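Local coordinates for putative NAD(P)H-flavin oxidoreductase (Neisseria meningitidis serogroup A / serotype 4A, PDB 6WT2), which probably catalyses the NAD(P)H-dependent reduction of nitro compounds, chloramphenicol among them, with FMN as its redox cofactor, at residues P71-W74 and G75-D78; M102-S105 and L106-G110; Q148-I151 and A152-N155; E171-Y175 and A176-R180. One frame throughout, in Å; residues are numbered along the deposited sequence. Where two conformers were deposited one is given.

Contact 1 (P71-W74 and G75-D78). With FMN (flavin mononucleotide), chain G.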
# COMPACT_ATOMS: atom_id res chain seq x y z
N PRO A 71 -0.02 -25.42 -7.80
CA PRO A 71 0.57 -26.31 -6.78
C PRO A 71 1.31 -25.60 -5.66
O PRO A 71 1.45 -26.19 -4.58
CB PRO A 71 1.52 -27.20 -7.59
CG PRO A 71 0.99 -27.16 -8.97
CD PRO A 71 0.46 -25.78 -9.15
N PHE A 72 1.80 -24.38 -5.86
CA PHE A 72 2.47 -23.66 -4.78
C PHE A 72 1.74 -22.39 -4.37
O PHE A 72 2.31 -21.56 -3.65
CB PHE A 72 3.92 -23.35 -5.17
CG PHE A 72 4.07 -22.60 -6.47
CD1 PHE A 72 3.91 -21.22 -6.52
CD2 PHE A 72 4.40 -23.27 -7.64
CE1 PHE A 72 4.05 -20.52 -7.73
CE2 PHE A 72 4.55 -22.58 -8.86
CZ PHE A 72 4.37 -21.21 -8.89
N SER A 73 0.49 -22.22 -4.80
CA SER A 73 -0.25 -21.00 -4.49
C SER A 73 -1.43 -21.29 -3.57
O SER A 73 -2.58 -20.95 -3.89
CB SER A 73 -0.73 -20.35 -5.79
OG SER A 73 0.38 -19.88 -6.53
N TRP A 74 -1.15 -21.89 -2.42
CA TRP A 74 -2.22 -22.36 -1.54
C TRP A 74 -3.12 -21.22 -1.05
O TRP A 74 -4.29 -21.45 -0.76
CB TRP A 74 -1.62 -23.12 -0.36
CG TRP A 74 -0.54 -22.37 0.35
CD1 TRP A 74 0.74 -22.14 -0.09
CD2 TRP A 74 -0.64 -21.74 1.64
NE1 TRP A 74 1.44 -21.42 0.85
CE2 TRP A 74 0.62 -21.16 1.92
CE3 TRP A 74 -1.66 -21.62 2.59
CZ2 TRP A 74 0.87 -20.46 3.10
CZ3 TRP A 74 -1.41 -20.93 3.77
CH2 TRP A 74 -0.15 -20.36 4.01
N GLY A 75 -2.60 -20.00 -0.98
CA GLY A 75 -3.42 -18.88 -0.56
C GLY A 75 -4.55 -18.52 -1.51
O GLY A 75 -5.46 -17.79 -1.12
N MSE A 76 -4.49 -19.00 -2.76
CA MSE A 76 -5.55 -18.72 -3.72
C MSE A 76 -5.90 -19.93 -4.60
O MSE A 76 -6.34 -19.77 -5.73
CB MSE A 76 -5.13 -17.54 -4.60
CG MSE A 76 -3.83 -17.77 -5.35
SE MSE A 76 -3.53 -16.41 -6.74
CE MSE A 76 -1.70 -16.87 -7.23
N ALA A 77 -5.72 -21.14 -4.06
CA ALA A 77 -5.82 -22.35 -4.88
C ALA A 77 -7.20 -22.47 -5.52
O ALA A 77 -7.31 -22.74 -6.72
CB ALA A 77 -5.50 -23.59 -4.05
N ASP A 78 -8.26 -22.27 -4.74
CA ASP A 78 -9.59 -22.38 -5.31
C ASP A 78 -9.91 -21.23 -6.26
O ASP A 78 -10.63 -21.42 -7.24
CB ASP A 78 -10.62 -22.46 -4.18
CG ASP A 78 -10.51 -23.76 -3.37
OD1 ASP A 78 -10.24 -24.82 -3.98
OD2 ASP A 78 -10.70 -23.72 -2.13
N1 FMN G . -6.33 -14.05 1.94
C2 FMN G . -6.18 -15.33 1.51
O2 FMN G . -7.16 -16.11 1.61
N3 FMN G . -5.05 -15.78 0.95
C4 FMN G . -3.95 -15.02 0.84
O4 FMN G . -2.91 -15.42 0.25
C4A FMN G . -4.03 -13.63 1.30
N5 FMN G . -2.93 -12.84 1.31
C5A FMN G . -3.04 -11.53 1.65
C6 FMN G . -1.99 -10.66 1.33
C7 FMN G . -2.10 -9.32 1.68
C7M FMN G . -0.98 -8.35 1.37
C8 FMN G . -3.34 -8.81 2.32
C8M FMN G . -3.48 -7.33 2.59
C9 FMN G . -4.41 -9.67 2.57
C9A FMN G . -4.32 -11.00 2.19
N10 FMN G . -5.42 -11.88 2.39
C10 FMN G . -5.28 -13.21 1.99
C1' FMN G . -6.68 -11.38 2.94
C2' FMN G . -6.64 -11.21 4.47
O2' FMN G . -6.70 -12.49 5.15
C3' FMN G . -7.78 -10.27 4.84
O3' FMN G . -7.52 -8.99 4.24
C4' FMN G . -7.98 -10.04 6.34
O4' FMN G . -8.21 -11.29 6.99
C5' FMN G . -9.15 -9.10 6.59
O5' FMN G . -10.35 -9.61 6.02
P FMN G . -11.16 -8.68 4.98
O1P FMN G . -10.07 -8.30 4.00
O2P FMN G . -12.26 -9.49 4.38
O3P FMN G . -11.65 -7.47 5.72
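The chain turns at Ser73-Met76 as a type I beta turn, in which Met76 N donates to Ser73 O (3.0 Å, 163° at the hydrogen) while Trp74 and Gly75 take helical backbone angles. On one flank of the turn the selenomethionine Met76 lies against Ser73: CG sits between its own backbone N and carbonyl carbon (chi1 58°), and the chain then runs extended, bringing CE to 3.7 Å from Ser73 OG and close to Ser73 CB. That hydroxyl is bonded to Ile69 O at the end of the preceding helix, and Met178 of helix 175-185 packs against both Ser73 and Met76. Trp74 likewise places CG between its backbone N and carbonyl carbon, which lays the indole obliquely beside Gly75 N. Its NE1 is bonded to Asp131 of the second subunit, and Phe127 of that subunit also packs against Trp74. The turn thus joins the dimer interface to the flavin pocket, and the indole borders the bound nicotinic acid. The flavin is met through the backbone: FMN N3 donates to Gly75 O at 2.9 Å, with an angle of 140° at the hydrogen.

Contact 2 (M102-S105 and L106-G110); sequences MLES and LKRRG. With NIO (nicotinic acid), chain E; FMN (flavin mononucleotide), chain K.
The Arg108 guanidinium lies over Ser105, whose CA stands 3.4 Å above one face toward its rim, and NH2 comes to 3.5 Å from Ser105 CB. Arg109 presents an edge instead: NH1 and NH2 each donate to O2 of nicotinic acid at 3.1 Å, with that oxygen in the guanidinium plane, and O4' of FMN lies over one face. Arg108 closes helix 100-108 and Arg109 follows it, before Gly110, at positive phi (87°), completes a Schellman motif; Gly110 N is bonded to Lys107 O. Within the helix, Met102 O accepts from Leu106 N and also from Ser105 OG (2.9 Å), both from the same face of its plane. Glu104, bent at chi2, works through water: one molecule receives from Arg108 NH1 and donates to OE2, and another donates to OE1 and weakly accepts from Lys107 NZ, which is itself 4.3 Å from OE1. Arg108 NE finds its salt bridge with Glu53, and Arg109 NH1 is also bonded to Tyr124 OH. The helix end thus divides its charges: Glu104 is linked to its basic neighbours mainly through solvent, whereas Arg109, with the ligand's carboxylate at its edge, probably offsets that negative charge beside the flavin.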
# COMPACT_ATOMS: atom_id res chain seq x y z
N MSE A 102 15.13 5.12 -13.11
CA MSE A 102 14.85 6.30 -12.30
C MSE A 102 15.03 7.58 -13.10
O MSE A 102 14.29 8.54 -12.91
CB MSE A 102 15.73 6.31 -11.05
CG MSE A 102 15.36 5.21 -10.03
SE MSE A 102 13.58 5.46 -9.30
CE MSE A 102 13.79 7.33 -8.87
N LEU A 103 16.01 7.58 -14.01
CA LEU A 103 16.17 8.73 -14.91
C LEU A 103 14.89 8.98 -15.70
O LEU A 103 14.44 10.12 -15.82
CB LEU A 103 17.35 8.51 -15.85
CG LEU A 103 17.64 9.71 -16.75
CD1 LEU A 103 18.02 10.90 -15.89
CD2 LEU A 103 18.73 9.39 -17.77
N GLU A 104 14.28 7.91 -16.21
CA GLU A 104 13.05 8.06 -16.99
C GLU A 104 11.92 8.62 -16.14
O GLU A 104 11.16 9.48 -16.60
CB GLU A 104 12.67 6.70 -17.61
CG GLU A 104 11.42 6.72 -18.50
CD GLU A 104 11.66 7.29 -19.91
OE1 GLU A 104 12.72 7.91 -20.17
OE2 GLU A 104 10.76 7.11 -20.76
N SER A 105 11.79 8.15 -14.89
CA SER A 105 10.71 8.64 -14.04
C SER A 105 10.92 10.11 -13.69
O SER A 105 9.95 10.87 -13.60
CB SER A 105 10.58 7.80 -12.77
OG SER A 105 11.68 8.00 -11.89
N LEU A 106 12.18 10.54 -13.56
CA LEU A 106 12.49 11.94 -13.28
C LEU A 106 12.11 12.84 -14.45
O LEU A 106 11.58 13.94 -14.24
CB LEU A 106 13.97 12.09 -12.97
CG LEU A 106 14.41 13.54 -12.79
CD1 LEU A 106 13.60 14.18 -11.68
CD2 LEU A 106 15.90 13.63 -12.46
N LYS A 107 12.41 12.43 -15.68
CA LYS A 107 11.99 13.22 -16.82
C LYS A 107 10.47 13.28 -16.90
O LYS A 107 9.91 14.30 -17.32
CB LYS A 107 12.60 12.66 -18.10
CG LYS A 107 14.12 12.66 -18.05
CD LYS A 107 14.74 12.46 -19.41
CE LYS A 107 14.77 11.01 -19.83
NZ LYS A 107 15.77 10.82 -20.97
N ARG A 108 9.79 12.20 -16.51
CA ARG A 108 8.33 12.17 -16.54
C ARG A 108 7.72 13.11 -15.50
O ARG A 108 6.57 13.53 -15.67
CB ARG A 108 7.83 10.74 -16.33
CG ARG A 108 6.40 10.47 -16.80
CD ARG A 108 6.10 8.97 -16.87
NE ARG A 108 6.37 8.32 -15.59
CZ ARG A 108 7.32 7.41 -15.40
NH1 ARG A 108 8.08 6.99 -16.42
NH2 ARG A 108 7.48 6.90 -14.19
N ARG A 109 8.47 13.45 -14.44
CA ARG A 109 8.07 14.52 -13.53
C ARG A 109 8.25 15.91 -14.12
O ARG A 109 7.91 16.89 -13.47
CB ARG A 109 8.86 14.45 -12.22
CG ARG A 109 8.76 13.13 -11.51
CD ARG A 109 9.37 13.23 -10.12
NE ARG A 109 8.54 14.02 -9.21
CZ ARG A 109 8.78 14.17 -7.91
NH1 ARG A 109 9.84 13.61 -7.36
NH2 ARG A 109 7.96 14.90 -7.17
N GLY A 110 8.80 16.01 -15.33
CA GLY A 110 9.02 17.31 -15.93
C GLY A 110 10.34 17.96 -15.58
O GLY A 110 10.48 19.18 -15.73
N NIO E . 11.51 13.52 -1.11
C1 NIO E . 10.68 13.72 -2.14
C2 NIO E . 9.93 12.68 -2.67
C3 NIO E . 10.04 11.41 -2.13
C4 NIO E . 10.91 11.21 -1.07
C5 NIO E . 11.64 12.29 -0.57
C6 NIO E . 9.01 12.93 -3.84
O1 NIO E . 8.22 12.02 -4.17
O2 NIO E . 9.06 14.03 -4.44
N1 FMN K . 6.16 14.09 -2.01
C2 FMN K . 6.87 15.01 -1.31
O2 FMN K . 6.81 16.20 -1.68
N3 FMN K . 7.73 14.68 -0.33
C4 FMN K . 7.87 13.41 0.09
O4 FMN K . 8.59 13.11 1.07
C4A FMN K . 7.09 12.36 -0.58
N5 FMN K . 7.30 11.06 -0.32
C5A FMN K . 6.50 10.13 -0.87
C6 FMN K . 6.47 8.85 -0.31
C7 FMN K . 5.67 7.89 -0.90
C7M FMN K . 5.62 6.52 -0.31
C8 FMN K . 4.70 8.29 -1.96
C8M FMN K . 3.72 7.30 -2.54
C9 FMN K . 4.72 9.56 -2.51
C9A FMN K . 5.52 10.52 -1.93
N10 FMN K . 5.49 11.84 -2.41
C10 FMN K . 6.27 12.78 -1.74
C1' FMN K . 4.55 12.24 -3.47
C2' FMN K . 5.06 11.80 -4.85
O2' FMN K . 6.10 12.68 -5.30
C3' FMN K . 3.89 11.86 -5.82
O3' FMN K . 2.94 10.86 -5.43
C4' FMN K . 4.30 11.60 -7.27
O4' FMN K . 5.27 12.59 -7.62
C5' FMN K . 3.09 11.69 -8.19
O5' FMN K . 2.39 12.91 -7.91
P FMN K . 0.82 12.84 -7.58
O1P FMN K . 0.21 12.12 -8.74
O2P FMN K . 0.41 14.28 -7.40
O3P FMN K . 0.80 12.06 -6.27
O HOH W 1 8.30 6.66 -19.39
O HOH W 2 15.36 8.06 -19.91

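Contact 3 (Q148-I151 and A152-N155); sequences QTYI and ALGN. With FMN (flavin mononucleotide), chain K.
Tyr150 and Leu153 lie side by side one turn apart on helix 138-162, the long helix at the core of this nitroreductase-family subunit. Leu153 N, Gly154 N and Asn155 N donate to Thr149 O, Tyr150 O and Ile151 O in regular alpha-helical fashion. Just before them the helix is locally tighter: Ile151 N bonds to Gln148 O, and Ala152 N is 3.5 Å from that same oxygen.

The apolar contact runs along the helix surface. Tyr150 CD1 meets Leu153 CD2 at 4.2 Å, both side chains pointing the same way and touching Val198 of strand 194-203. Ile151 and Asn155 also lie side by side, but here a methyl, Ile151 CG2, anti to the backbone N, meets an amide nitrogen, Asn155 ND2, at 3.9 Å.

Polar ends are satisfied beyond the two turns. Tyr150 OH is bonded to Glu171 OE2, and its ring touches one of the two flavins. Asn155 reaches Ser46 through ND2 and Thr158 of the second subunit through OD1. Gln148 OE1 accepts from Ser49 N, while NE2 serves Trp144 O and Glu171 of the second subunit, so both ends of the amide are fixed and its rotation is set.

The remaining interactions are with the other flavin, held largely by the second subunit, so that the helix serves both active sites of the dimer. Gln148, bent at chi2 (-56°), sets OE1 3.4 Å from methyl C7M, and Ile151 CD1 touches the adjacent methyl C8M at 3.5 Å.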
# COMPACT_ATOMS: atom_id res chain seq x y z
N GLN A 148 5.65 0.55 -2.56
CA GLN A 148 4.85 1.35 -3.48
C GLN A 148 3.77 0.51 -4.15
O GLN A 148 2.63 0.97 -4.31
CB GLN A 148 5.75 2.01 -4.54
CG GLN A 148 7.10 2.57 -4.03
CD GLN A 148 6.96 3.58 -2.89
OE1 GLN A 148 6.11 4.48 -2.93
NE2 GLN A 148 7.80 3.44 -1.88
N THR A 149 4.08 -0.74 -4.52
CA THR A 149 3.10 -1.56 -5.22
C THR A 149 1.90 -1.89 -4.35
O THR A 149 0.82 -2.18 -4.88
CB THR A 149 3.72 -2.86 -5.72
OG1 THR A 149 3.98 -3.75 -4.62
CG2 THR A 149 5.01 -2.59 -6.49
N TYR A 150 2.05 -1.85 -3.02
CA TYR A 150 0.92 -2.11 -2.15
C TYR A 150 -0.05 -0.93 -2.12
O TYR A 150 -1.22 -1.11 -1.76
CB TYR A 150 1.40 -2.47 -0.75
CG TYR A 150 1.82 -3.93 -0.56
CD1 TYR A 150 1.16 -4.75 0.36
CD2 TYR A 150 2.88 -4.47 -1.27
CE1 TYR A 150 1.55 -6.08 0.55
CE2 TYR A 150 3.26 -5.79 -1.09
CZ TYR A 150 2.60 -6.59 -0.19
OH TYR A 150 2.99 -7.90 -0.02
N ILE A 151 0.42 0.27 -2.48
CA ILE A 151 -0.49 1.39 -2.68
C ILE A 151 -1.40 1.11 -3.87
O ILE A 151 -2.63 1.24 -3.78
CB ILE A 151 0.29 2.70 -2.91
CG1 ILE A 151 1.26 2.95 -1.76
CG2 ILE A 151 -0.68 3.86 -3.11
CD1 ILE A 151 2.11 4.21 -2.00
N ALA A 152 -0.80 0.72 -5.00
CA ALA A 152 -1.59 0.38 -6.18
C ALA A 152 -2.54 -0.77 -5.89
O ALA A 152 -3.70 -0.74 -6.30
CB ALA A 152 -0.68 0.02 -7.34
N LEU A 153 -2.05 -1.79 -5.18
CA LEU A 153 -2.91 -2.90 -4.77
C LEU A 153 -4.12 -2.40 -3.99
O LEU A 153 -5.27 -2.72 -4.33
CB LEU A 153 -2.10 -3.89 -3.93
CG LEU A 153 -2.92 -4.97 -3.21
CD1 LEU A 153 -3.31 -6.03 -4.20
CD2 LEU A 153 -2.13 -5.54 -2.05
N GLY A 154 -3.89 -1.61 -2.93
CA GLY A 154 -4.99 -1.09 -2.14
C GLY A 154 -6.01 -0.31 -2.96
O GLY A 154 -7.22 -0.50 -2.81
N ASN A 155 -5.52 0.55 -3.86
CA ASN A 155 -6.41 1.39 -4.66
C ASN A 155 -7.23 0.58 -5.65
O ASN A 155 -8.43 0.83 -5.81
CB ASN A 155 -5.60 2.45 -5.39
CG ASN A 155 -5.22 3.61 -4.51
OD1 ASN A 155 -5.89 3.90 -3.50
ND2 ASN A 155 -4.15 4.32 -4.89
N1 FMN K . 6.16 14.09 -2.01
C2 FMN K . 6.87 15.01 -1.31
O2 FMN K . 6.81 16.20 -1.68
N3 FMN K . 7.73 14.68 -0.33
C4 FMN K . 7.87 13.41 0.09
O4 FMN K . 8.59 13.11 1.07
C4A FMN K . 7.09 12.36 -0.58
N5 FMN K . 7.30 11.06 -0.32
C5A FMN K . 6.50 10.13 -0.87
C6 FMN K . 6.47 8.85 -0.31
C7 FMN K . 5.67 7.89 -0.90
C7M FMN K . 5.62 6.52 -0.31
C8 FMN K . 4.70 8.29 -1.96
C8M FMN K . 3.72 7.30 -2.54
C9 FMN K . 4.72 9.56 -2.51
C9A FMN K . 5.52 10.52 -1.93
N10 FMN K . 5.49 11.84 -2.41
C10 FMN K . 6.27 12.78 -1.74
C1' FMN K . 4.55 12.24 -3.47
C2' FMN K . 5.06 11.80 -4.85
O2' FMN K . 6.10 12.68 -5.30
C3' FMN K . 3.89 11.86 -5.82
O3' FMN K . 2.94 10.86 -5.43
C4' FMN K . 4.30 11.60 -7.27
O4' FMN K . 5.27 12.59 -7.62
C5' FMN K . 3.09 11.69 -8.19
O5' FMN K . 2.39 12.91 -7.91
P FMN K . 0.82 12.84 -7.58
O1P FMN K . 0.21 12.12 -8.74
O2P FMN K . 0.41 14.28 -7.40
O3P FMN K . 0.80 12.06 -6.27

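Contact 4 (E171-Y175 and A176-R180). With FMN (flavin mononucleotide), chain G; NIO (nicotinic acid), chain H.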
# COMPACT_ATOMS: atom_id res chain seq x y z
N GLU A 171 -0.78 -13.02 -0.71
CA GLU A 171 0.63 -13.30 -0.48
C GLU A 171 0.90 -14.79 -0.33
O GLU A 171 2.07 -15.19 -0.24
CB GLU A 171 1.15 -12.59 0.79
CG GLU A 171 1.48 -11.11 0.60
CD GLU A 171 1.77 -10.44 1.95
OE1 GLU A 171 1.72 -11.14 2.98
OE2 GLU A 171 2.06 -9.23 1.98
N GLY A 172 -0.14 -15.62 -0.30
CA GLY A 172 0.02 -17.02 0.04
C GLY A 172 0.51 -17.87 -1.12
O GLY A 172 -0.22 -18.71 -1.65
N PHE A 173 1.77 -17.67 -1.51
CA PHE A 173 2.37 -18.50 -2.54
C PHE A 173 3.87 -18.51 -2.32
O PHE A 173 4.43 -17.64 -1.65
CB PHE A 173 2.03 -17.99 -3.93
CG PHE A 173 2.33 -16.53 -4.15
CD1 PHE A 173 3.60 -16.12 -4.56
CD2 PHE A 173 1.35 -15.56 -3.97
CE1 PHE A 173 3.88 -14.79 -4.78
CE2 PHE A 173 1.62 -14.23 -4.20
CZ PHE A 173 2.90 -13.83 -4.60
N ASN A 174 4.52 -19.53 -2.89
CA ASN A 174 5.98 -19.56 -2.84
C ASN A 174 6.53 -18.52 -3.80
O ASN A 174 6.32 -18.60 -5.01
CB ASN A 174 6.50 -20.96 -3.18
CG ASN A 174 7.99 -21.07 -2.97
OD1 ASN A 174 8.78 -20.68 -3.83
ND2 ASN A 174 8.40 -21.61 -1.83
N TYR A 175 7.24 -17.53 -3.25
CA TYR A 175 7.65 -16.40 -4.08
C TYR A 175 8.73 -16.80 -5.08
O TYR A 175 8.72 -16.33 -6.23
CB TYR A 175 8.14 -15.27 -3.19
CG TYR A 175 7.05 -14.31 -2.81
CD1 TYR A 175 7.06 -13.00 -3.27
CD2 TYR A 175 5.99 -14.72 -2.00
CE1 TYR A 175 6.06 -12.10 -2.92
CE2 TYR A 175 4.97 -13.82 -1.64
CZ TYR A 175 5.02 -12.52 -2.10
OH TYR A 175 4.01 -11.64 -1.77
N ALA A 176 9.66 -17.67 -4.68
CA ALA A 176 10.70 -18.12 -5.61
C ALA A 176 10.11 -18.95 -6.75
O ALA A 176 10.52 -18.82 -7.90
CB ALA A 176 11.75 -18.93 -4.85
N ASP A 177 9.14 -19.82 -6.44
CA ASP A 177 8.48 -20.59 -7.48
C ASP A 177 7.72 -19.69 -8.44
O ASP A 177 7.68 -19.94 -9.65
CB ASP A 177 7.51 -21.61 -6.87
CG ASP A 177 8.22 -22.75 -6.17
OD1 ASP A 177 9.37 -23.06 -6.54
OD2 ASP A 177 7.62 -23.35 -5.25
N MSE A 178 7.08 -18.64 -7.92
CA MSE A 178 6.27 -17.75 -8.75
C MSE A 178 7.16 -17.06 -9.77
O MSE A 178 6.80 -16.97 -10.95
CB MSE A 178 5.53 -16.72 -7.87
CG MSE A 178 4.57 -15.81 -8.65
SE MSE A 178 3.02 -16.79 -9.39
CE MSE A 178 1.93 -16.82 -7.76
N GLU A 179 8.32 -16.57 -9.32
CA GLU A 179 9.25 -15.95 -10.25
C GLU A 179 9.75 -16.96 -11.28
O GLU A 179 9.84 -16.65 -12.47
CB GLU A 179 10.44 -15.32 -9.51
CG GLU A 179 11.62 -14.97 -10.43
CD GLU A 179 12.70 -14.14 -9.75
OE1 GLU A 179 12.39 -13.04 -9.24
OE2 GLU A 179 13.87 -14.58 -9.72
N ARG A 180 10.07 -18.17 -10.83
CA ARG A 180 10.58 -19.19 -11.75
C ARG A 180 9.57 -19.48 -12.87
O ARG A 180 9.93 -19.52 -14.05
CB ARG A 180 10.92 -20.47 -10.99
CG ARG A 180 11.10 -21.71 -11.88
CD ARG A 180 11.23 -22.97 -11.04
NE ARG A 180 9.93 -23.55 -10.69
CZ ARG A 180 9.73 -24.36 -9.64
NH1 ARG A 180 10.73 -24.67 -8.83
NH2 ARG A 180 8.51 -24.84 -9.41
N1 FMN G . -6.33 -14.05 1.94
C2 FMN G . -6.18 -15.33 1.51
O2 FMN G . -7.16 -16.11 1.61
N3 FMN G . -5.05 -15.78 0.95
C4 FMN G . -3.95 -15.02 0.84
O4 FMN G . -2.91 -15.42 0.25
C4A FMN G . -4.03 -13.63 1.30
N5 FMN G . -2.93 -12.84 1.31
C5A FMN G . -3.04 -11.53 1.65
C6 FMN G . -1.99 -10.66 1.33
C7 FMN G . -2.10 -9.32 1.68
C7M FMN G . -0.98 -8.35 1.37
C8 FMN G . -3.34 -8.81 2.32
C8M FMN G . -3.48 -7.33 2.59
C9 FMN G . -4.41 -9.67 2.57
C9A FMN G . -4.32 -11.00 2.19
N10 FMN G . -5.42 -11.88 2.39
C10 FMN G . -5.28 -13.21 1.99
C1' FMN G . -6.68 -11.38 2.94
C2' FMN G . -6.64 -11.21 4.47
O2' FMN G . -6.70 -12.49 5.15
C3' FMN G . -7.78 -10.27 4.84
O3' FMN G . -7.52 -8.99 4.24
C4' FMN G . -7.98 -10.04 6.34
O4' FMN G . -8.21 -11.29 6.99
C5' FMN G . -9.15 -9.10 6.59
O5' FMN G . -10.35 -9.61 6.02
P FMN G . -11.16 -8.68 4.98
O1P FMN G . -10.07 -8.30 4.00
O2P FMN G . -12.26 -9.49 4.38
O3P FMN G . -11.65 -7.47 5.72
N NIO H . -1.90 -17.12 3.39
C1 NIO H . -3.03 -16.61 3.88
C2 NIO H . -3.06 -15.29 4.31
C3 NIO H . -1.93 -14.49 4.22
C4 NIO H . -0.78 -15.05 3.71
C5 NIO H . -0.79 -16.38 3.30
C6 NIO H . -4.33 -14.71 4.86
O1 NIO H . -4.37 -13.49 5.02
O2 NIO H . -5.28 -15.47 5.12
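Phe173 and Met178 form the tightly packed part: the selenomethionine methyl CE sits over one face of the ring, 3.8 Å from its centroid and 20° off the normal, a CH-pi contact, with SE farther out above the same face. Met178 bends at chi2 and chi3 to lay CE there. Glu171 O lies over the opposite face, and Phe173 CE1 in turn stands 3.4 Å above the centre of the Tyr175 ring. Beside this core Asn174 is the N-cap of the helix. With CG anti to the backbone N (chi1 -173°), its OD1 accepts from Asp177 N at 2.8 Å in the carbonyl plane, while its amide stacks on the Asp177 carboxylate, the planes 30° apart. The outer side is looser. Ala176 and Arg180 are exposed, and Arg180 NH1 pairs with Asp177 OD1 by charge alone, the oxygen lying well out of the guanidinium plane. At the start of 171-175 the backbone binds FMN, Glu171 N donating to N5 (3.0 Å) and Gly172 N to O4 (2.8 Å). The segment thus leads from strand 166-170 past the flavin into helix 175-185, with Phe173, Tyr175 and Met178 packed on Val196 of strand 194-203.

From the N terminus the four contacts follow in series, none enclosing or crossing another, and each is a local turn or helix segment. Contact 1 shapes the loop between helices 63-69 and 79-82, contact 2 ends helix 100-108, contact 3 lies midway along helix 138-162, and contact 4 opens helix 175-185. Two of them close a longer loop: contacts 1 and 4 are joined by backbone bonds, Gly75 N to Gly172 O and Phe72 O to Asn174 N, and together border one flavin. Contacts 2 and 3 do not touch but both reach the other flavin, and contact 1 lies about 38 Å, centre to centre, from contact 2. Contact 3 also meets contact 4, tying the central helix to both sites.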